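PDB 6BJV: RNA silencing suppressor p19 from Carnation Italian ringspot virus, which suppresses RNA silencing in the host plant by binding short interfering RNAs as a homodimer that selects them by duplex length, like a molecular caliper. Local coordinates for residues 15-20 with 70-75; 8-13 with 66-71. One frame throughout, in Å; residues are numbered along the deposited sequence.

Overall arrangement
Contacts 1 and 2 follow one another along the same pairing, helix 7-16 and the residues after it against strand 68-75, an outermost strand of the four-stranded antiparallel sheet. Their centres are about 12 Å apart, and both include Phe70 and Lys71. In each, an extended arginine passes over a backbone carbonyl (Lys67 in the turn, Lys71 in the strand) to an RNA phosphate: Arg11 of contact 2 on U10 of chain C, Arg18 of contact 1 on G2 of chain D, so two RNA chains are held. Contact 1, its centre about 8 Å from that of the chain, is buried and adds the Glu17-Arg72 salt bridge; contact 2, centred about 13 Å from it, is partly buried.

Contact 1 (15-20 with 70-75); sequences NGERWD and FKRYLR. With nucleotides of chain D.
Glu17 and Arg72 form an end-on, two-pronged salt bridge: NH2 of Arg72 lies 2.6 Å from OE2 of Glu17, and NH1 of Arg72 3.0 Å from OE1 of Glu17. Both oxygens are met on their syn side, and the two flat groups are nearly coplanar, 18° apart. A bend at chi2 (-86°) turns the Glu17 carboxylate to this partner, where OE1 sits at the edge of the Phe70 ring, 3.6 Å from CD2. A water donates to Glu17 OE1 and accepts from Lys71 N. Arg18 runs extended over the strand, its CG 3.4 Å from Lys71 O, and its guanidinium reaches the RNA: NH2 of Arg18 donates to OP1 of G2 of chain D at 2.6 Å, and NH1 adds a weak bond to it. This is the RNA-facing side of the p19 fold, where strand 68-75 borders the sheet and a long, cationic arginine suits a phosphate. Trp19 CH2 lies over one guanidinium face of Arg18, shifted toward its rim, while Asp34 and Ser36 bind NE and NH2 and fix its rotation. Arg72 NH1 also donates to Lys71 O, in the guanidinium plane, and NE to Leu32 O, so the group holding Glu17 is itself held flat.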
loop_
_atom_site.group_PDB
_atom_site.type_symbol
_atom_site.label_atom_id
_atom_site.label_comp_id
_atom_site.label_asym_id
_atom_site.label_seq_id
_atom_site.Cartn_x
_atom_site.Cartn_y
_atom_site.Cartn_z
ATOM N N ASN A 15 12.698 -8.230 -15.140
ATOM C CA ASN A 15 11.374 -8.255 -15.747
ATOM C C ASN A 15 11.184 -9.497 -16.606
ATOM O O ASN A 15 10.076 -10.041 -16.672
ATOM C CB ASN A 15 11.155 -6.991 -16.580
ATOM C CG ASN A 15 9.695 -6.761 -16.922
ATOM O OD1 ASN A 15 8.953 -7.703 -17.199
ATOM N ND2 ASN A 15 9.275 -5.502 -16.899
ATOM N N GLY A 16 12.248 -9.960 -17.265
ATOM C CA GLY A 16 12.177 -11.195 -18.024
ATOM C C GLY A 16 12.115 -12.436 -17.161
ATOM O O GLY A 16 11.717 -13.498 -17.650
ATOM N N GLU A 17 12.495 -12.325 -15.886
ATOM C CA GLU A 17 12.443 -13.481 -14.998
ATOM C C GLU A 17 11.020 -13.998 -14.840
ATOM O O GLU A 17 10.818 -15.182 -14.548
ATOM C CB GLU A 17 13.040 -13.120 -13.638
ATOM C CG GLU A 17 13.123 -14.290 -12.661
ATOM C CD GLU A 17 11.845 -14.500 -11.869
ATOM O OE1 GLU A 17 11.078 -13.528 -11.695
ATOM O OE2 GLU A 17 11.610 -15.640 -11.416
ATOM N N ARG A 18 10.024 -13.131 -15.029
ATOM C CA ARG A 18 8.634 -13.561 -14.928
ATOM C C ARG A 18 8.322 -14.660 -15.936
ATOM O O ARG A 18 7.563 -15.590 -15.640
ATOM C CB ARG A 18 7.711 -12.362 -15.139
ATOM C CG ARG A 18 6.227 -12.675 -15.051
ATOM C CD ARG A 18 5.406 -11.405 -15.187
ATOM N NE ARG A 18 3.970 -11.655 -15.094
ATOM C CZ ARG A 18 3.038 -10.711 -15.175
ATOM N NH1 ARG A 18 3.385 -9.442 -15.352
ATOM N NH2 ARG A 18 1.757 -11.034 -15.079
ATOM N N TRP A 19 8.908 -14.575 -17.129
ATOM C CA TRP A 19 8.605 -15.496 -18.217
ATOM C C TRP A 19 9.590 -16.655 -18.297
ATOM O O TRP A 19 9.175 -17.811 -18.421
ATOM C CB TRP A 19 8.584 -14.729 -19.542
ATOM C CG TRP A 19 7.884 -13.415 -19.432
ATOM C CD1 TRP A 19 8.428 -12.179 -19.618
ATOM C CD2 TRP A 19 6.510 -13.201 -19.086
ATOM N NE1 TRP A 19 7.477 -11.208 -19.419
ATOM C CE2 TRP A 19 6.290 -11.811 -19.090
ATOM C CE3 TRP A 19 5.443 -14.051 -18.776
ATOM C CZ2 TRP A 19 5.048 -11.250 -18.800
ATOM C CZ3 TRP A 19 4.211 -13.492 -18.486
ATOM C CH2 TRP A 19 4.024 -12.105 -18.502
ATOM N N ASP A 20 10.887 -16.374 -18.227
ATOM C CA ASP A 20 11.885 -17.428 -18.293
ATOM C C ASP A 20 12.034 -18.087 -16.923
ATOM O O ASP A 20 11.344 -17.747 -15.958
ATOM C CB ASP A 20 13.206 -16.865 -18.811
ATOM C CG ASP A 20 13.724 -15.716 -17.971
ATOM O OD1 ASP A 20 13.662 -15.808 -16.730
ATOM O OD2 ASP A 20 14.187 -14.714 -18.554
ATOM N N PHE A 70 10.378 -7.408 -9.832
ATOM C CA PHE A 70 9.894 -8.739 -10.158
ATOM C C PHE A 70 8.375 -8.764 -10.046
ATOM O O PHE A 70 7.784 -8.008 -9.269
ATOM C CB PHE A 70 10.494 -9.793 -9.225
ATOM C CG PHE A 70 11.995 -9.857 -9.258
ATOM C CD1 PHE A 70 12.755 -8.977 -8.508
ATOM C CD2 PHE A 70 12.644 -10.806 -10.029
ATOM C CE1 PHE A 70 14.138 -9.038 -8.532
ATOM C CE2 PHE A 70 14.024 -10.873 -10.058
ATOM C CZ PHE A 70 14.772 -9.987 -9.308
ATOM N N LYS A 71 7.742 -9.646 -10.818
ATOM C CA LYS A 71 6.288 -9.706 -10.868
ATOM C C LYS A 71 5.814 -11.143 -11.025
ATOM O O LYS A 71 6.425 -11.938 -11.743
ATOM C CB LYS A 71 5.744 -8.848 -12.015
ATOM C CG LYS A 71 5.653 -7.373 -11.672
ATOM C CD LYS A 71 5.417 -6.511 -12.896
ATOM C CE LYS A 71 5.327 -5.044 -12.514
ATOM N NZ LYS A 71 5.271 -4.159 -13.704
ATOM N N ARG A 72 4.713 -11.462 -10.345
ATOM C CA ARG A 72 4.087 -12.772 -10.426
ATOM C C ARG A 72 2.578 -12.611 -10.521
ATOM O O ARG A 72 2.000 -11.682 -9.952
ATOM C CB ARG A 72 4.423 -13.647 -9.207
ATOM C CG ARG A 72 5.759 -14.358 -9.277
ATOM C CD ARG A 72 5.778 -15.402 -10.378
ATOM N NE ARG A 72 7.020 -16.167 -10.381
ATOM C CZ ARG A 72 8.189 -15.689 -10.793
ATOM N NH1 ARG A 72 8.285 -14.438 -11.228
ATOM N NH2 ARG A 72 9.266 -16.461 -10.763
ATOM N N TYR A 73 1.949 -13.532 -11.248
ATOM C CA TYR A 73 0.496 -13.664 -11.279
ATOM C C TYR A 73 0.167 -15.106 -10.920
ATOM O O TYR A 73 0.480 -16.024 -11.685
ATOM C CB TYR A 73 -0.078 -13.296 -12.648
ATOM C CG TYR A 73 -1.590 -13.239 -12.676
ATOM C CD1 TYR A 73 -2.351 -14.403 -12.656
ATOM C CD2 TYR A 73 -2.258 -12.024 -12.727
ATOM C CE1 TYR A 73 -3.732 -14.355 -12.680
ATOM C CE2 TYR A 73 -3.638 -11.966 -12.753
ATOM C CZ TYR A 73 -4.370 -13.135 -12.731
ATOM O OH TYR A 73 -5.743 -13.085 -12.756
ATOM N N LEU A 74 -0.454 -15.305 -9.763
ATOM C CA LEU A 74 -0.799 -16.630 -9.276
ATOM C C LEU A 74 -2.309 -16.816 -9.298
ATOM O O LEU A 74 -3.073 -15.861 -9.132
ATOM C CB LEU A 74 -0.273 -16.846 -7.855
ATOM C CG LEU A 74 1.228 -16.623 -7.672
ATOM C CD1 LEU A 74 1.587 -16.623 -6.200
ATOM C CD2 LEU A 74 2.032 -17.678 -8.417
ATOM N N ARG A 75 -2.732 -18.060 -9.506
ATOM C CA ARG A 75 -4.149 -18.385 -9.513
ATOM C C ARG A 75 -4.637 -18.587 -8.085
ATOM O O ARG A 75 -3.940 -19.171 -7.252
ATOM C CB ARG A 75 -4.400 -19.641 -10.348
ATOM C CG ARG A 75 -3.688 -19.630 -11.696
ATOM C CD ARG A 75 -4.654 -19.763 -12.858
ATOM N NE ARG A 75 -3.976 -19.574 -14.138
ATOM C CZ ARG A 75 -4.493 -19.889 -15.321
ATOM N NH1 ARG A 75 -5.706 -20.422 -15.408
ATOM N NH2 ARG A 75 -3.791 -19.674 -16.425
ATOM P P G D 2 -0.730 -8.782 -16.714
ATOM O OP1 G D 2 0.393 -8.911 -15.753
ATOM O OP2 G D 2 -1.582 -7.566 -16.680
ATOM O "O5'" G D 2 -0.123 -8.933 -18.179
ATOM C "C5'" G D 2 0.722 -10.027 -18.505
ATOM C "C4'" G D 2 1.222 -9.937 -19.924
ATOM O "O4'" G D 2 0.122 -10.137 -20.852
ATOM C "C3'" G D 2 1.806 -8.598 -20.341
ATOM O "O3'" G D 2 3.132 -8.400 -19.886
ATOM C "C2'" G D 2 1.671 -8.644 -21.856
ATOM O "O2'" G D 2 2.685 -9.447 -22.443
ATOM C "C1'" G D 2 0.329 -9.357 -22.012
ATOM N N9 G D 2 -0.787 -8.404 -22.152
ATOM C C8 G D 2 -1.721 -8.053 -21.207
ATOM N N7 G D 2 -2.583 -7.175 -21.641
ATOM C C5 G D 2 -2.191 -6.929 -22.951
ATOM C C6 G D 2 -2.745 -6.067 -23.931
ATOM O O6 G D 2 -3.727 -5.319 -23.832
ATOM N N1 G D 2 -2.031 -6.127 -25.124
ATOM C C2 G D 2 -0.930 -6.917 -25.348
ATOM N N2 G D 2 -0.376 -6.841 -26.566
ATOM N N3 G D 2 -0.404 -7.726 -24.443
ATOM C C4 G D 2 -1.082 -7.679 -23.279
HETATM O O HOH W 1 9.775 -11.024 -12.979
#

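Contact 2 (8-13 with 66-71); sequences NDTREQ and GKVVFK. With nucleotides of chain C.
Arg11 NH1 donates to the backbone oxygen of Lys67, the NH1 to O distance being 2.8 Å and the N-H...O angle 162°. The oxygen lies in the guanidinium plane, whereas the nitrogen approaches from above the carbonyl plane of Lys67. From the same guanidinium, NH2 of Arg11 reaches OP1 of U10 of chain C at 2.7 Å, and NH1 adds weak bonds to that OP1 and to O3' of U9 of chain C. Carbonyl and phosphate oxygen both sit at the edge of the group, so the peptide oxygen holds its rotation while NH1 and NH2 turn N-H bonds to the RNA backbone. Arginine suits this place because its flat end can serve two acceptors at once. Gripping backbone atoms rather than bases is consistent with selecting siRNA by length rather than sequence.

The side chain stretches straight from CG to NE, with CG anti to the backbone N (chi1 165°), and passes over the Lys67 carbonyl; Arg11 CG comes to 3.0 Å from Lys67 O. Val69 CG2 packs 3.6 Å from Arg11 NH1 and is equally near OP1 of U10 of chain C, a small apolar wall beside the charged pair. Nearer the start of the helix, Asn8 OD1 lies 3.5 Å from Lys67 CD; Asn8 is poorly ordered, so this touch is loosely defined. Lys67 CD also packs near OP1 of U9 of chain C.

Next to this polar cluster the contact is apolar: CG2 of Thr10 meets CG2 of buried Val68, the side chains crossing at about a right angle. A water accepts from Val69 N and donates to Arg11 O, bridging helix and strand backbones. Helix 7-16 thus rests on the start of strand 68-75, just after the turn of its beta-hairpin with strand 58-65, with Ala14 farther along the helix packing on Val68 and Phe70.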
loop_
_atom_site.group_PDB
_atom_site.type_symbol
_atom_site.label_atom_id
_atom_site.label_comp_id
_atom_site.label_asym_id
_atom_site.label_seq_id
_atom_site.Cartn_x
_atom_site.Cartn_y
_atom_site.Cartn_z
ATOM N N ASN A 8 20.684 -0.453 -15.993
ATOM C CA ASN A 8 19.327 -0.789 -16.400
ATOM C C ASN A 8 19.198 -2.199 -16.960
ATOM O O ASN A 8 18.074 -2.693 -17.091
ATOM C CB ASN A 8 18.828 0.212 -17.448
ATOM C CG ASN A 8 18.597 1.593 -16.869
ATOM O OD1 ASN A 8 18.273 1.739 -15.690
ATOM N ND2 ASN A 8 18.759 2.618 -17.698
ATOM N N ASP A 9 20.311 -2.858 -17.292
ATOM C CA ASP A 9 20.221 -4.193 -17.875
ATOM C C ASP A 9 19.834 -5.237 -16.835
ATOM O O ASP A 9 19.199 -6.240 -17.178
ATOM C CB ASP A 9 21.543 -4.566 -18.545
ATOM C CG ASP A 9 21.792 -3.781 -19.825
ATOM O OD1 ASP A 9 20.881 -3.049 -20.267
ATOM O OD2 ASP A 9 22.896 -3.908 -20.396
ATOM N N THR A 10 20.198 -5.028 -15.567
ATOM C CA THR A 10 19.740 -5.936 -14.521
ATOM C C THR A 10 18.241 -5.788 -14.290
ATOM O O THR A 10 17.543 -6.778 -14.039
ATOM C CB THR A 10 20.515 -5.688 -13.224
ATOM O OG1 THR A 10 20.106 -6.632 -12.227
ATOM C CG2 THR A 10 20.284 -4.277 -12.706
ATOM N N ARG A 11 17.730 -4.559 -14.371
ATOM C CA ARG A 11 16.285 -4.352 -14.360
ATOM C C ARG A 11 15.634 -5.069 -15.533
ATOM O O ARG A 11 14.549 -5.647 -15.399
ATOM C CB ARG A 11 15.979 -2.855 -14.406
ATOM C CG ARG A 11 14.540 -2.491 -14.769
ATOM C CD ARG A 11 14.371 -0.982 -14.811
ATOM N NE ARG A 11 13.018 -0.582 -15.181
ATOM C CZ ARG A 11 11.994 -0.521 -14.336
ATOM N NH1 ARG A 11 12.158 -0.841 -13.059
ATOM N NH2 ARG A 11 10.800 -0.142 -14.772
ATOM N N GLU A 12 16.290 -5.040 -16.691
ATOM C CA GLU A 12 15.751 -5.687 -17.879
ATOM C C GLU A 12 15.655 -7.196 -17.688
ATOM O O GLU A 12 14.698 -7.829 -18.150
ATOM C CB GLU A 12 16.632 -5.343 -19.080
ATOM C CG GLU A 12 15.964 -5.528 -20.414
ATOM C CD GLU A 12 16.845 -5.097 -21.572
ATOM O OE1 GLU A 12 18.073 -4.966 -21.373
ATOM O OE2 GLU A 12 16.311 -4.887 -22.683
ATOM N N GLN A 13 16.632 -7.789 -16.998
ATOM C CA GLN A 13 16.596 -9.227 -16.751
ATOM C C GLN A 13 15.551 -9.582 -15.699
ATOM O O GLN A 13 14.879 -10.613 -15.809
ATOM C CB GLN A 13 17.981 -9.715 -16.320
ATOM C CG GLN A 13 19.031 -9.644 -17.422
ATOM C CD GLN A 13 20.428 -9.975 -16.924
ATOM O OE1 GLN A 13 20.704 -9.910 -15.726
ATOM N NE2 GLN A 13 21.315 -10.332 -17.846
ATOM N N GLY A 66 14.859 -1.171 -5.469
ATOM C CA GLY A 66 15.253 -0.123 -6.387
ATOM C C GLY A 66 14.466 -0.250 -7.675
ATOM O O GLY A 66 13.250 -0.472 -7.671
ATOM N N LYS A 67 15.167 -0.129 -8.798
ATOM C CA LYS A 67 14.552 -0.293 -10.107
ATOM C C LYS A 67 14.593 -1.737 -10.599
ATOM O O LYS A 67 14.356 -1.982 -11.786
ATOM C CB LYS A 67 15.228 0.627 -11.128
ATOM C CG LYS A 67 16.743 0.536 -11.160
ATOM C CD LYS A 67 17.308 1.265 -12.367
ATOM C CE LYS A 67 18.770 1.633 -12.164
ATOM N NZ LYS A 67 18.940 2.703 -11.139
ATOM N N VAL A 68 14.877 -2.692 -9.716
ATOM C CA VAL A 68 14.929 -4.108 -10.061
ATOM C C VAL A 68 13.607 -4.717 -9.604
ATOM O O VAL A 68 13.437 -5.059 -8.430
ATOM C CB VAL A 68 16.131 -4.803 -9.414
ATOM C CG1 VAL A 68 16.260 -6.230 -9.925
ATOM C CG2 VAL A 68 17.410 -4.018 -9.681
ATOM N N VAL A 69 12.669 -4.868 -10.536
ATOM C CA VAL A 69 11.282 -5.195 -10.221
ATOM C C VAL A 69 10.974 -6.603 -10.709
ATOM O O VAL A 69 11.268 -6.949 -11.859
ATOM C CB VAL A 69 10.317 -4.174 -10.849
ATOM C CG1 VAL A 69 8.871 -4.521 -10.516
ATOM C CG2 VAL A 69 10.658 -2.764 -10.367
ATOM N N PHE A 70 10.378 -7.408 -9.832
ATOM C CA PHE A 70 9.894 -8.739 -10.158
ATOM C C PHE A 70 8.375 -8.764 -10.046
ATOM O O PHE A 70 7.784 -8.008 -9.269
ATOM C CB PHE A 70 10.494 -9.793 -9.225
ATOM C CG PHE A 70 11.995 -9.857 -9.258
ATOM C CD1 PHE A 70 12.755 -8.977 -8.508
ATOM C CD2 PHE A 70 12.644 -10.806 -10.029
ATOM C CE1 PHE A 70 14.138 -9.038 -8.532
ATOM C CE2 PHE A 70 14.024 -10.873 -10.058
ATOM C CZ PHE A 70 14.772 -9.987 -9.308
ATOM N N LYS A 71 7.742 -9.646 -10.818
ATOM C CA LYS A 71 6.288 -9.706 -10.868
ATOM C C LYS A 71 5.814 -11.143 -11.025
ATOM O O LYS A 71 6.425 -11.938 -11.743
ATOM C CB LYS A 71 5.744 -8.848 -12.015
ATOM C CG LYS A 71 5.653 -7.373 -11.672
ATOM C CD LYS A 71 5.417 -6.511 -12.896
ATOM C CE LYS A 71 5.327 -5.044 -12.514
ATOM N NZ LYS A 71 5.271 -4.159 -13.704
ATOM P P U C 10 8.807 0.779 -12.124
ATOM O OP1 U C 10 9.023 -0.558 -12.732
ATOM O OP2 U C 10 8.340 1.897 -12.981
ATOM O "O5'" U C 10 7.788 0.620 -10.912
ATOM C "C5'" U C 10 8.088 -0.235 -9.819
ATOM C "C4'" U C 10 7.216 0.067 -8.628
ATOM O "O4'" U C 10 7.489 1.409 -8.145
ATOM C "C3'" U C 10 5.717 0.067 -8.886
ATOM O "O3'" U C 10 5.154 -1.232 -8.905
ATOM C "C2'" U C 10 5.192 0.950 -7.764
ATOM O "O2'" U C 10 5.134 0.241 -6.535
ATOM C "C1'" U C 10 6.299 1.998 -7.665
ATOM N N1 U C 10 6.010 3.205 -8.472
ATOM C C2 U C 10 5.060 4.083 -7.992
ATOM O O2 U C 10 4.449 3.897 -6.954
ATOM N N3 U C 10 4.849 5.184 -8.779
ATOM C C4 U C 10 5.480 5.491 -9.967
ATOM O O4 U C 10 5.176 6.528 -10.557
ATOM C C5 U C 10 6.455 4.534 -10.396
ATOM C C6 U C 10 6.680 3.451 -9.647
ATOM P P U C 9 14.114 4.520 -13.898
ATOM O OP1 U C 9 14.557 3.109 -14.047
ATOM O OP2 U C 9 13.659 5.270 -15.095
ATOM O "O5'" U C 9 12.944 4.569 -12.822
ATOM C "C5'" U C 9 11.958 3.553 -12.760
ATOM C "C4'" U C 9 11.758 3.083 -11.343
ATOM O "O4'" U C 9 11.954 4.192 -10.426
ATOM C "C3'" U C 9 10.370 2.563 -11.009
ATOM O "O3'" U C 9 10.177 1.220 -11.412
ATOM C "C2'" U C 9 10.291 2.774 -9.504
ATOM O "O2'" U C 9 10.989 1.754 -8.804
ATOM C "C1'" U C 9 11.056 4.086 -9.343
ATOM N N1 U C 9 10.164 5.265 -9.366
ATOM C C2 U C 9 9.307 5.456 -8.302
ATOM O O2 U C 9 9.246 4.692 -7.354
ATOM N N3 U C 9 8.520 6.574 -8.400
ATOM C C4 U C 9 8.507 7.498 -9.424
ATOM O O4 U C 9 7.737 8.457 -9.360
ATOM C C5 U C 9 9.427 7.232 -10.486
ATOM C C6 U C 9 10.205 6.151 -10.417
HETATM O O HOH W 2 12.436 -4.820 -13.124
#